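Fumarylacetoacetate hydrolase (Burkholderia xenovorans, PDB 5TI1) probably catalyses the metal-dependent hydrolysis of fumarylacetoacetate to fumarate and acetoacetate, the last step of phenylalanine and tyrosine breakdown. Local coordinates at residues R55-A60 with S87-D92; A93-I98 with P145-G150; A321-L326 with N345-Y350; I411-E416 with I439-K444. One frame throughout, in Å; residues are numbered along the deposited sequence. Where two conformers were deposited one is given.

Interaction 1: R55-A60 with S87-D92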
loop_
_atom_site.group_PDB
_atom_site.type_symbol
_atom_site.label_atom_id
_atom_site.label_comp_id
_atom_site.label_asym_id
_atom_site.label_seq_id
_atom_site.Cartn_x
_atom_site.Cartn_y
_atom_site.Cartn_z
ATOM N N ARG B 55 -16.237 18.048 6.364
ATOM C CA ARG B 55 -16.463 16.621 6.502
ATOM C C ARG B 55 -16.462 16.255 7.980
ATOM O O ARG B 55 -15.692 16.803 8.773
ATOM C CB ARG B 55 -15.416 15.826 5.729
ATOM C CG ARG B 55 -15.544 16.025 4.234
ATOM C CD ARG B 55 -14.511 15.235 3.454
ATOM N NE ARG B 55 -14.496 15.651 2.054
ATOM C CZ ARG B 55 -13.869 14.994 1.085
ATOM N NH1 ARG B 55 -13.210 13.876 1.360
ATOM N NH2 ARG B 55 -13.910 15.459 -0.161
ATOM N N ARG B 56 -17.372 15.363 8.354
ATOM C CA ARG B 56 -17.557 15.012 9.747
ATOM C C ARG B 56 -18.152 13.615 9.812
ATOM O O ARG B 56 -18.624 13.068 8.809
ATOM C CB ARG B 56 -18.434 16.050 10.462
ATOM C CG ARG B 56 -19.788 16.276 9.840
ATOM C CD ARG B 56 -20.248 17.696 10.123
ATOM N NE ARG B 56 -21.618 17.959 9.685
ATOM C CZ ARG B 56 -21.933 18.418 8.481
ATOM N NH1 ARG B 56 -20.974 18.654 7.587
ATOM N NH2 ARG B 56 -23.201 18.634 8.168
ATOM N N VAL B 57 -18.124 13.035 11.010
ATOM C CA VAL B 57 -18.558 11.656 11.181
ATOM C C VAL B 57 -20.078 11.602 11.222
ATOM O O VAL B 57 -20.725 12.381 11.933
ATOM C CB VAL B 57 -17.952 11.049 12.453
ATOM C CG1 VAL B 57 -18.491 9.659 12.642
ATOM C CG2 VAL B 57 -16.432 11.035 12.343
ATOM N N GLY B 58 -20.653 10.668 10.466
ATOM C CA GLY B 58 -22.083 10.480 10.458
ATOM C C GLY B 58 -22.444 9.027 10.690
ATOM O O GLY B 58 -21.650 8.114 10.460
ATOM N N VAL B 59 -23.668 8.830 11.164
ATOM C CA VAL B 59 -24.238 7.502 11.329
ATOM C C VAL B 59 -25.553 7.461 10.565
ATOM O O VAL B 59 -26.429 8.307 10.782
ATOM C CB VAL B 59 -24.438 7.148 12.818
ATOM C CG1 VAL B 59 -25.218 5.853 12.960
ATOM C CG2 VAL B 59 -23.093 7.020 13.508
ATOM N N ALA B 60 -25.686 6.487 9.669
ATOM C CA ALA B 60 -26.910 6.359 8.887
ATOM C C ALA B 60 -28.042 5.812 9.745
ATOM O O ALA B 60 -27.859 4.881 10.538
ATOM C CB ALA B 60 -26.692 5.445 7.684
ATOM N N SER B 87 -12.254 17.520 18.230
ATOM C CA SER B 87 -13.281 16.485 18.277
ATOM C C SER B 87 -12.969 15.431 17.225
ATOM O O SER B 87 -12.694 15.769 16.070
ATOM C CB SER B 87 -14.669 17.085 18.030
ATOM O OG SER B 87 -15.597 16.099 17.604
ATOM N N VAL B 88 -13.006 14.153 17.619
ATOM C CA VAL B 88 -12.764 13.076 16.660
ATOM C C VAL B 88 -13.865 12.958 15.619
ATOM O O VAL B 88 -13.684 12.250 14.620
ATOM C CB VAL B 88 -12.622 11.704 17.344
ATOM C CG1 VAL B 88 -11.382 11.654 18.227
ATOM C CG2 VAL B 88 -13.883 11.384 18.136
ATOM N N PHE B 89 -15.008 13.613 15.835
ATOM C CA PHE B 89 -16.112 13.586 14.888
ATOM C C PHE B 89 -15.991 14.656 13.807
ATOM O O PHE B 89 -16.690 14.576 12.791
ATOM C CB PHE B 89 -17.442 13.734 15.637
ATOM C CG PHE B 89 -17.734 12.596 16.582
ATOM C CD1 PHE B 89 -17.490 11.282 16.207
ATOM C CD2 PHE B 89 -18.243 12.837 17.852
ATOM C CE1 PHE B 89 -17.757 10.226 17.089
ATOM C CE2 PHE B 89 -18.507 11.792 18.722
ATOM C CZ PHE B 89 -18.262 10.489 18.338
ATOM N N VAL B 90 -15.126 15.654 13.998
ATOM C CA VAL B 90 -14.863 16.646 12.962
ATOM C C VAL B 90 -13.523 16.308 12.324
ATOM O O VAL B 90 -12.471 16.831 12.718
ATOM C CB VAL B 90 -14.883 18.079 13.513
ATOM C CG1 VAL B 90 -14.754 19.073 12.370
ATOM C CG2 VAL B 90 -16.162 18.322 14.281
ATOM N N ARG B 91 -13.570 15.400 11.353
ATOM C CA ARG B 91 -12.408 14.801 10.715
ATOM C C ARG B 91 -12.851 14.370 9.333
ATOM O O ARG B 91 -14.027 14.058 9.129
ATOM C CB ARG B 91 -11.893 13.569 11.480
ATOM C CG ARG B 91 -11.346 13.820 12.859
ATOM C CD ARG B 91 -9.935 14.341 12.787
ATOM N NE ARG B 91 -9.306 14.343 14.101
ATOM C CZ ARG B 91 -9.522 15.270 15.026
ATOM N NH1 ARG B 91 -10.357 16.268 14.782
ATOM N NH2 ARG B 91 -8.902 15.200 16.194
ATOM N N ASP B 92 -11.919 14.346 8.385
ATOM C CA ASP B 92 -12.155 13.886 7.026
ATOM C C ASP B 92 -12.101 12.371 6.899
ATOM O O ASP B 92 -12.199 11.855 5.781
ATOM C CB ASP B 92 -11.128 14.519 6.077
ATOM C CG ASP B 92 -11.261 16.033 5.997
ATOM O OD1 ASP B 92 -12.326 16.559 6.374
ATOM O OD2 ASP B 92 -10.305 16.697 5.552
HETATM O O HOH W 1 -13.404 17.622 8.567
HETATM O O HOH W 2 -13.566 18.828 5.530
HETATM O O HOH W 3 -12.885 12.221 3.074
#

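Interaction 2: A93-I98 with P145-G150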
loop_
_atom_site.group_PDB
_atom_site.type_symbol
_atom_site.label_atom_id
_atom_site.label_comp_id
_atom_site.label_asym_id
_atom_site.label_seq_id
_atom_site.Cartn_x
_atom_site.Cartn_y
_atom_site.Cartn_z
ATOM N N ALA B 93 -11.909 11.657 8.004
ATOM C CA ALA B 93 -11.820 10.208 7.996
ATOM C C ALA B 93 -12.148 9.713 9.400
ATOM O O ALA B 93 -12.037 10.457 10.376
ATOM C CB ALA B 93 -10.434 9.733 7.560
ATOM N N LEU B 94 -12.552 8.447 9.484
ATOM C CA LEU B 94 -12.933 7.819 10.745
ATOM C C LEU B 94 -11.742 7.340 11.559
ATOM O O LEU B 94 -11.945 6.821 12.668
ATOM C CB LEU B 94 -13.852 6.626 10.479
ATOM C CG LEU B 94 -15.288 6.930 10.062
ATOM C CD1 LEU B 94 -15.951 5.699 9.458
ATOM C CD2 LEU B 94 -16.054 7.384 11.288
ATOM N N ASN B 95 -10.519 7.485 11.036
ATOM C CA ASN B 95 -9.346 6.859 11.658
ATOM C C ASN B 95 -9.218 7.230 13.129
ATOM O O ASN B 95 -9.130 6.353 13.999
ATOM C CB ASN B 95 -8.076 7.247 10.899
ATOM C CG ASN B 95 -8.081 6.751 9.461
ATOM O OD1 ASN B 95 -9.063 6.922 8.740
ATOM N ND2 ASN B 95 -6.977 6.140 9.038
ATOM N N ASP B 96 -9.212 8.535 13.423
ATOM C CA ASP B 96 -9.022 9.003 14.797
ATOM C C ASP B 96 -10.081 8.438 15.741
ATOM O O ASP B 96 -9.767 8.053 16.873
ATOM C CB ASP B 96 -9.035 10.537 14.824
ATOM C CG ASP B 96 -7.757 11.150 14.266
ATOM O OD1 ASP B 96 -6.800 10.405 14.004
ATOM O OD2 ASP B 96 -7.713 12.380 14.093
ATOM N N PHE B 97 -11.346 8.404 15.306
ATOM C CA PHE B 97 -12.390 7.827 16.151
ATOM C C PHE B 97 -12.211 6.320 16.316
ATOM O O PHE B 97 -12.358 5.791 17.426
ATOM C CB PHE B 97 -13.778 8.137 15.580
ATOM C CG PHE B 97 -14.861 7.276 16.163
ATOM C CD1 PHE B 97 -15.269 7.456 17.472
ATOM C CD2 PHE B 97 -15.443 6.263 15.416
ATOM C CE1 PHE B 97 -16.260 6.662 18.025
ATOM C CE2 PHE B 97 -16.428 5.459 15.967
ATOM C CZ PHE B 97 -16.837 5.659 17.270
ATOM N N ILE B 98 -11.908 5.610 15.223
ATOM C CA ILE B 98 -11.649 4.172 15.314
ATOM C C ILE B 98 -10.502 3.894 16.278
ATOM O O ILE B 98 -10.587 2.998 17.135
ATOM C CB ILE B 98 -11.361 3.585 13.919
ATOM C CG1 ILE B 98 -12.614 3.614 13.047
ATOM C CG2 ILE B 98 -10.884 2.162 14.040
ATOM C CD1 ILE B 98 -12.325 3.371 11.547
ATOM N N PRO B 145 -14.708 6.554 3.715
ATOM C CA PRO B 145 -14.903 6.638 5.164
ATOM C C PRO B 145 -13.613 6.616 5.966
ATOM O O PRO B 145 -13.617 7.068 7.120
ATOM C CB PRO B 145 -15.767 5.409 5.473
ATOM C CG PRO B 145 -15.437 4.450 4.418
ATOM C CD PRO B 145 -15.276 5.307 3.171
ATOM N N VAL B 146 -12.515 6.117 5.405
ATOM C CA VAL B 146 -11.252 6.035 6.132
ATOM C C VAL B 146 -10.120 6.450 5.211
ATOM O O VAL B 146 -10.219 6.330 3.987
ATOM C CB VAL B 146 -10.984 4.614 6.691
ATOM C CG1 VAL B 146 -11.881 4.321 7.870
ATOM C CG2 VAL B 146 -11.167 3.562 5.592
ATOM N N GLN B 147 -9.048 6.973 5.817
ATOM C CA GLN B 147 -7.763 7.140 5.140
ATOM C C GLN B 147 -7.023 5.815 5.251
ATOM O O GLN B 147 -6.603 5.425 6.344
ATOM C CB GLN B 147 -6.945 8.275 5.757
ATOM C CG GLN B 147 -5.640 8.595 5.015
ATOM C CD GLN B 147 -4.464 7.679 5.378
ATOM O OE1 GLN B 147 -4.302 7.267 6.529
ATOM N NE2 GLN B 147 -3.632 7.370 4.385
ATOM N N ILE B 148 -6.876 5.121 4.127
ATOM C CA ILE B 148 -6.457 3.721 4.114
ATOM C C ILE B 148 -4.934 3.675 4.103
ATOM O O ILE B 148 -4.320 4.006 3.071
ATOM C CB ILE B 148 -7.057 2.982 2.911
ATOM C CG1 ILE B 148 -8.586 3.094 2.958
ATOM C CG2 ILE B 148 -6.617 1.530 2.871
ATOM C CD1 ILE B 148 -9.261 2.743 1.639
ATOM N N PRO B 149 -4.282 3.266 5.202
ATOM C CA PRO B 149 -2.814 3.177 5.180
ATOM C C PRO B 149 -2.311 2.069 4.270
ATOM O O PRO B 149 -1.272 2.230 3.610
ATOM C CB PRO B 149 -2.457 2.912 6.657
ATOM C CG PRO B 149 -3.683 3.295 7.443
ATOM C CD PRO B 149 -4.828 2.927 6.528
ATOM N N GLY B 150 -3.017 0.941 4.236
ATOM C CA GLY B 150 -2.686 -0.206 3.411
ATOM C C GLY B 150 -3.931 -0.950 2.968
ATOM O O GLY B 150 -4.891 -1.097 3.734
#

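Interaction 3: A321-L326 with N345-Y350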
loop_
_atom_site.group_PDB
_atom_site.type_symbol
_atom_site.label_atom_id
_atom_site.label_comp_id
_atom_site.label_asym_id
_atom_site.label_seq_id
_atom_site.Cartn_x
_atom_site.Cartn_y
_atom_site.Cartn_z
ATOM N N ALA B 321 -18.080 -17.143 10.247
ATOM C CA ALA B 321 -18.653 -16.657 9.003
ATOM C C ALA B 321 -19.815 -15.723 9.306
ATOM O O ALA B 321 -20.325 -15.669 10.429
ATOM C CB ALA B 321 -19.125 -17.814 8.116
ATOM N N PHE B 322 -20.226 -14.973 8.287
ATOM C CA PHE B 322 -21.291 -13.998 8.443
ATOM C C PHE B 322 -22.257 -14.107 7.274
ATOM O O PHE B 322 -21.847 -14.235 6.115
ATOM C CB PHE B 322 -20.728 -12.583 8.579
ATOM C CG PHE B 322 -20.019 -12.353 9.888
ATOM C CD1 PHE B 322 -18.685 -12.691 10.036
ATOM C CD2 PHE B 322 -20.701 -11.841 10.980
ATOM C CE1 PHE B 322 -18.035 -12.503 11.251
ATOM C CE2 PHE B 322 -20.054 -11.652 12.204
ATOM C CZ PHE B 322 -18.726 -11.989 12.337
ATOM N N ASP B 323 -23.544 -14.078 7.605
ATOM C CA ASP B 323 -24.639 -14.281 6.657
ATOM C C ASP B 323 -24.986 -12.927 6.046
ATOM O O ASP B 323 -25.835 -12.191 6.550
ATOM C CB ASP B 323 -25.817 -14.921 7.380
ATOM C CG ASP B 323 -26.974 -15.247 6.465
ATOM O OD1 ASP B 323 -26.913 -14.965 5.250
ATOM O OD2 ASP B 323 -27.967 -15.792 6.985
ATOM N N ILE B 324 -24.298 -12.584 4.957
ATOM C CA ILE B 324 -24.452 -11.297 4.274
ATOM C C ILE B 324 -24.919 -11.594 2.859
ATOM O O ILE B 324 -24.158 -12.141 2.051
ATOM C CB ILE B 324 -23.158 -10.476 4.242
ATOM C CG1 ILE B 324 -22.480 -10.411 5.613
ATOM C CG2 ILE B 324 -23.455 -9.070 3.761
ATOM C CD1 ILE B 324 -21.219 -9.533 5.609
ATOM N N THR B 325 -26.174 -11.258 2.566
ATOM C CA THR B 325 -26.692 -11.383 1.213
ATOM C C THR B 325 -26.056 -10.307 0.339
ATOM O O THR B 325 -26.014 -9.136 0.722
ATOM C CB THR B 325 -28.220 -11.250 1.214
ATOM O OG1 THR B 325 -28.797 -12.380 1.878
ATOM C CG2 THR B 325 -28.765 -11.189 -0.205
ATOM N N LEU B 326 -25.536 -10.709 -0.818
ATOM C CA LEU B 326 -24.893 -9.795 -1.755
ATOM C C LEU B 326 -25.535 -9.903 -3.133
ATOM O O LEU B 326 -25.922 -10.996 -3.565
ATOM C CB LEU B 326 -23.393 -10.093 -1.852
ATOM C CG LEU B 326 -22.595 -10.048 -0.550
ATOM C CD1 LEU B 326 -21.246 -10.712 -0.747
ATOM C CD2 LEU B 326 -22.408 -8.628 -0.049
ATOM N N ASN B 345 -23.664 -14.878 -1.271
ATOM C CA ASN B 345 -23.584 -14.651 0.164
ATOM C C ASN B 345 -22.130 -14.737 0.607
ATOM O O ASN B 345 -21.385 -15.606 0.149
ATOM C CB ASN B 345 -24.428 -15.674 0.950
ATOM C CG ASN B 345 -24.726 -15.214 2.371
ATOM O OD1 ASN B 345 -23.822 -15.088 3.202
ATOM N ND2 ASN B 345 -26.000 -14.942 2.650
ATOM N N PHE B 346 -21.741 -13.830 1.504
ATOM C CA PHE B 346 -20.400 -13.842 2.076
ATOM C C PHE B 346 -20.130 -15.108 2.901
ATOM O O PHE B 346 -18.969 -15.491 3.076
ATOM C CB PHE B 346 -20.232 -12.569 2.913
ATOM C CG PHE B 346 -18.876 -12.408 3.551
ATOM C CD1 PHE B 346 -17.740 -12.252 2.779
ATOM C CD2 PHE B 346 -18.751 -12.363 4.935
ATOM C CE1 PHE B 346 -16.486 -12.071 3.381
ATOM C CE2 PHE B 346 -17.507 -12.184 5.540
ATOM C CZ PHE B 346 -16.375 -12.033 4.764
ATOM N N LYS B 347 -21.172 -15.797 3.369
ATOM C CA LYS B 347 -20.960 -16.961 4.226
ATOM C C LYS B 347 -20.252 -18.111 3.520
ATOM O O LYS B 347 -19.782 -19.022 4.205
ATOM C CB LYS B 347 -22.294 -17.463 4.789
ATOM C CG LYS B 347 -23.191 -18.157 3.786
ATOM C CD LYS B 347 -24.560 -18.401 4.395
ATOM C CE LYS B 347 -25.521 -19.034 3.397
ATOM N NZ LYS B 347 -26.722 -19.579 4.076
ATOM N N HIS B 348 -20.134 -18.086 2.187
ATOM C CA HIS B 348 -19.533 -19.200 1.456
ATOM C C HIS B 348 -18.007 -19.173 1.425
ATOM O O HIS B 348 -17.400 -20.136 0.941
ATOM C CB HIS B 348 -20.054 -19.223 0.023
ATOM C CG HIS B 348 -21.535 -19.384 -0.064
ATOM N ND1 HIS B 348 -22.206 -20.387 0.599
ATOM C CD2 HIS B 348 -22.478 -18.669 -0.723
ATOM C CE1 HIS B 348 -23.499 -20.290 0.347
ATOM N NE2 HIS B 348 -23.691 -19.254 -0.453
ATOM N N MET B 349 -17.377 -18.108 1.904
ATOM C CA MET B 349 -15.921 -18.022 1.835
ATOM C C MET B 349 -15.248 -19.140 2.635
ATOM O O MET B 349 -15.665 -19.481 3.747
ATOM C CB MET B 349 -15.462 -16.654 2.327
ATOM C CG MET B 349 -15.962 -15.501 1.460
ATOM S SD MET B 349 -15.582 -15.668 -0.311
ATOM C CE MET B 349 -14.154 -14.578 -0.436
ATOM N N TYR B 350 -14.203 -19.719 2.039
ATOM C CA TYR B 350 -13.467 -20.826 2.647
ATOM C C TYR B 350 -12.562 -20.353 3.784
ATOM O O TYR B 350 -12.359 -21.078 4.763
ATOM C CB TYR B 350 -12.646 -21.528 1.567
ATOM C CG TYR B 350 -12.059 -22.870 1.941
ATOM C CD1 TYR B 350 -10.790 -22.965 2.498
ATOM C CD2 TYR B 350 -12.758 -24.043 1.702
ATOM C CE1 TYR B 350 -10.239 -24.202 2.828
ATOM C CE2 TYR B 350 -12.220 -25.280 2.024
ATOM C CZ TYR B 350 -10.961 -25.354 2.588
ATOM O OH TYR B 350 -10.425 -26.583 2.910
HETATM O O HOH W 4 -18.294 -15.581 5.974
#

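Interaction 4: I411-E416 with I439-K444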
loop_
_atom_site.group_PDB
_atom_site.type_symbol
_atom_site.label_atom_id
_atom_site.label_comp_id
_atom_site.label_asym_id
_atom_site.label_seq_id
_atom_site.Cartn_x
_atom_site.Cartn_y
_atom_site.Cartn_z
ATOM N N ILE B 411 -17.635 -5.931 -19.172
ATOM C CA ILE B 411 -18.279 -4.634 -18.989
ATOM C C ILE B 411 -18.029 -3.734 -20.195
ATOM O O ILE B 411 -16.917 -3.669 -20.733
ATOM C CB ILE B 411 -17.775 -3.955 -17.706
ATOM C CG1 ILE B 411 -18.085 -4.801 -16.465
ATOM C CG2 ILE B 411 -18.395 -2.570 -17.562
ATOM C CD1 ILE B 411 -17.299 -4.334 -15.243
ATOM N N GLU B 412 -19.054 -3.006 -20.603
ATOM C CA GLU B 412 -18.956 -2.096 -21.731
ATOM C C GLU B 412 -19.022 -0.651 -21.247
ATOM O O GLU B 412 -19.420 -0.372 -20.110
ATOM C CB GLU B 412 -20.051 -2.416 -22.762
ATOM C CG GLU B 412 -19.539 -3.409 -23.792
ATOM C CD GLU B 412 -20.590 -4.344 -24.303
ATOM O OE1 GLU B 412 -20.217 -5.427 -24.802
ATOM O OE2 GLU B 412 -21.787 -4.002 -24.217
ATOM N N ASP B 413 -18.572 0.263 -22.115
ATOM C CA ASP B 413 -18.542 1.679 -21.773
ATOM C C ASP B 413 -19.949 2.182 -21.474
ATOM O O ASP B 413 -20.914 1.811 -22.146
ATOM C CB ASP B 413 -17.919 2.489 -22.914
ATOM C CG ASP B 413 -16.424 2.219 -23.090
ATOM O OD1 ASP B 413 -15.799 1.571 -22.218
ATOM O OD2 ASP B 413 -15.866 2.677 -24.108
ATOM N N GLY B 414 -20.063 3.020 -20.444
ATOM C CA GLY B 414 -21.348 3.518 -20.012
ATOM C C GLY B 414 -22.158 2.571 -19.139
ATOM O O GLY B 414 -23.224 2.975 -18.651
ATOM N N ASP B 415 -21.717 1.326 -18.953
ATOM C CA ASP B 415 -22.351 0.432 -17.981
ATOM C C ASP B 415 -22.104 0.925 -16.559
ATOM O O ASP B 415 -20.979 1.290 -16.198
ATOM C CB ASP B 415 -21.794 -0.989 -18.086
ATOM C CG ASP B 415 -22.196 -1.715 -19.352
ATOM O OD1 ASP B 415 -22.987 -1.178 -20.168
ATOM O OD2 ASP B 415 -21.710 -2.859 -19.511
ATOM N N GLU B 416 -23.146 0.900 -15.734
ATOM C CA GLU B 416 -23.004 1.174 -14.309
ATOM C C GLU B 416 -23.128 -0.138 -13.541
ATOM O O GLU B 416 -24.093 -0.886 -13.728
ATOM C CB GLU B 416 -24.047 2.186 -13.817
ATOM C CG GLU B 416 -23.938 2.501 -12.315
ATOM C CD GLU B 416 -24.912 3.583 -11.844
ATOM O OE1 GLU B 416 -26.143 3.437 -12.055
ATOM O OE2 GLU B 416 -24.439 4.576 -11.247
ATOM N N ILE B 439 -18.570 3.206 -16.032
ATOM C CA ILE B 439 -17.315 3.096 -16.773
ATOM C C ILE B 439 -17.224 4.207 -17.816
ATOM O O ILE B 439 -18.156 4.423 -18.603
ATOM C CB ILE B 439 -17.188 1.713 -17.432
ATOM C CG1 ILE B 439 -17.187 0.607 -16.365
ATOM C CG2 ILE B 439 -15.941 1.663 -18.316
ATOM C CD1 ILE B 439 -16.204 0.833 -15.248
ATOM N N LEU B 440 -16.090 4.930 -17.816
ATOM C CA LEU B 440 -15.799 5.934 -18.830
ATOM C C LEU B 440 -14.960 5.329 -19.950
ATOM O O LEU B 440 -14.147 4.431 -19.703
ATOM C CB LEU B 440 -15.058 7.110 -18.213
ATOM C CG LEU B 440 -15.793 7.747 -17.033
ATOM C CD1 LEU B 440 -15.013 8.941 -16.504
ATOM C CD2 LEU B 440 -17.204 8.153 -17.451
ATOM N N PRO B 441 -15.154 5.793 -21.190
ATOM C CA PRO B 441 -14.342 5.287 -22.302
ATOM C C PRO B 441 -12.856 5.498 -22.040
ATOM O O PRO B 441 -12.446 6.454 -21.379
ATOM C CB PRO B 441 -14.816 6.123 -23.499
ATOM C CG PRO B 441 -16.166 6.584 -23.121
ATOM C CD PRO B 441 -16.147 6.779 -21.642
ATOM N N ALA B 442 -12.052 4.582 -22.566
ATOM C CA ALA B 442 -10.612 4.713 -22.428
ATOM C C ALA B 442 -10.141 5.976 -23.138
ATOM O O ALA B 442 -10.789 6.473 -24.064
ATOM C CB ALA B 442 -9.897 3.484 -22.998
ATOM N N LEU B 443 -9.011 6.504 -22.676
ATOM C CA LEU B 443 -8.438 7.694 -23.286
ATOM C C LEU B 443 -7.947 7.381 -24.690
ATOM O O LEU B 443 -7.427 6.291 -24.956
ATOM C CB LEU B 443 -7.292 8.229 -22.432
ATOM C CG LEU B 443 -7.742 8.791 -21.085
ATOM C CD1 LEU B 443 -6.548 9.246 -20.250
ATOM C CD2 LEU B 443 -8.748 9.917 -21.293
ATOM N N LYS B 444 -8.129 8.343 -25.587
ATOM C CA LYS B 444 -7.798 8.186 -26.998
ATOM C C LYS B 444 -6.732 9.190 -27.424
ATOM O O LYS B 444 -6.405 10.135 -26.706
ATOM C CB LYS B 444 -9.044 8.365 -27.871
ATOM C CG LYS B 444 -10.152 7.357 -27.618
ATOM C CD LYS B 444 -11.150 7.326 -28.774
ATOM C CE LYS B 444 -11.759 8.699 -29.039
ATOM N NZ LYS B 444 -12.557 8.706 -30.300
ATOM O OXT LYS B 444 -6.177 9.076 -28.512
HETATM O O HOH W 5 -13.238 2.700 -24.308
#

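Interaction 1: R55-A60 with S87-D92
V57 and F89 join a sheet strand to a loop by one backbone bond, the only direct hydrogen bond between the two segments. Residues 56-60 lie on the middle strand of an antiparallel five-stranded sheet in the N-terminal part of the chain. Residues 87-92 hold a type I beta turn from S87 to V90. V57 N donates to F89 O at 2.8 Å. R56 CB also rests on this oxygen.

The apolar part is small. V57 CB meets F89 CD1 at 3.8 Å, and the two side chains pass at a slant. A chi1 of 176° leaves V57 CG2 beside the backbone N, where it meets F89 CA and F89 O. L68 of helix 68-73 touches both residues.

Within the turn, S87 OG accepts from F89 N at 3.1 Å, which makes an ST turn. The charged ends turn to other partners: R56 pairs with D49 and D67 and bonds to the T54 carbonyl, and R91 pairs with D96.

R55 and D92 meet partly through water. In the conformer given for D92, R55 CB lies 3.2 Å from D92 OD1, but the guanidinium makes no salt bridge with it. In the same conformer, a water accepts from R55 N at 2.9 Å and donates to D92 OD1.

Interaction 2: A93-I98 with P145-G150
The amide of N95 bonds to the backbone of Q147 through both its N and its O. N95 ND2 donates to Q147 O at 2.8 Å. This bond is nearly straight (169°), lies close to the amide plane and falls on a lone pair of the carbonyl. N95 OD1 accepts from Q147 N at 2.9 Å, with the donor tilted 19° from the carbonyl plane. Two bonds to one residue fix the rotation of the amide. N95 CG sits beside its own backbone N and anti to the carbonyl carbon (chi1 -63°), which carries the group across to the loop.

L94 comes in next to this pair. Its backbone N bonds to P145 O at 2.9 Å. Its side chain bends over the same oxygen, with CB and CG both near it, and CD1 reaches P145 CB at 4.0 Å. The leucine and the proline ring meet at a slant.

V146 points its CG1 branch at the start of the helix. I98 CD1 touches it at 3.8 Å, and the two side chains cross at about a right angle. L94 CB also touches CG1. A93 CB lies against Q147 N at 3.5 Å.

The contact ties the start of helix 95-99 to the loop that leads from strand 140-143 to strand 151-154. Strand 284-292 backs it, with I290 touching L94, P145 and V146. F44 and I46 of strand 44-49 touch L94, so the contact lies where the N-terminal sheet meets the mixed sheet that holds strand 284-292.

Interaction 3: A321-L326 with N345-Y350
N345 OD1 reaches the backbone on both segments, accepting from K347 N in its own segment and weakly from I324 N across the contact. The bond from K347 N is 2.7 Å long and falls on a lone pair of the amide oxygen, which makes an Asx turn. The bond from I324 N is 3.1 Å long and bent (134°). N345 ND2 donates to D323 OD1 at 2.8 Å and meets it nearly along its C-O axis. Carboxylate and amide planes are 42° apart. N345 CG stands anti to the backbone N (chi1 -162°), which carries the amide over to D323 and I324.

T325 and N345 form an antiparallel, non-hydrogen-bonded pair. Beyond it, F346 N donates to I324 O at 3.0 Å. I324 and F346 lie side by side, with I324 CD1 3.8 Å from F346 CD2. M255 of strand 252-263 touches both. The F346 side chain lies about 7 Å from that of E228, a magnesium ligand.

N345 is buried, and both ends of its amide have partners. These bonds hold the turn after strand 339-345 against strand 321-331. The carboxylate of D323 probably polarises the amide.

Interaction 4: I411-E416 with I439-K444
G414 N donates to I439 O at 3.0 Å, the shortest direct bond between the segments. A second bond runs the other way, from I439 N to D415 O at 3.1 Å. Both donors are tilted from the carbonyl planes. The bonds come from a type II beta turn, E412 to D415. The turn is closed by D415 N to E412 O. D415 OD2 also accepts from E412 N at 2.9 Å, from above the carboxylate plane, and pairs with R408. G414 has a positive phi (80°), which suits glycine.

I439 is the apolar centre. Its CG1 meets I411 CG2 at 3.6 Å, and the two side chains cross at about a right angle. W261 of strand 252-263 touches both isoleucines.

D413 lies at the edge. Its OD2 comes 3.5 Å from P441 CA, and the carboxylate slants against the proline. CG of D413 is anti to the carbonyl carbon (chi1 -69°), which swings the acid toward the second segment. A water donates to D413 OD2 and accepts from A442 N at 2.8 Å. D413 OD1 forms a salt bridge with R202.

The turn leads into strand 416-424 and is held to the end of strand 429-440, its antiparallel neighbour. This is a tight turn bonded to the end of a strand in a mixed beta sheet, close to the protein's C-terminus.

How the interactions relate
Interaction 3 is the buried contact of the four. The other three are partly buried and mix apolar packing with exposed polar groups. Interactions 1 and 2 touch through a salt bridge and through packing of V57 on L94 and F89 on F97. Together they join the N-terminal sheet to helix 95-99 and the loop beyond strand 140-143. Interactions 3 and 4 reach the same mixed sheet, but their nearest atoms are about 14 Å apart. An asparagine amide bridges to backbone in both 2 and 3. Interaction 1 leans on water, and interaction 4 on a turn with flanking salt bridges. Interactions 1 and 3 lie on opposite sides of the chain's centre.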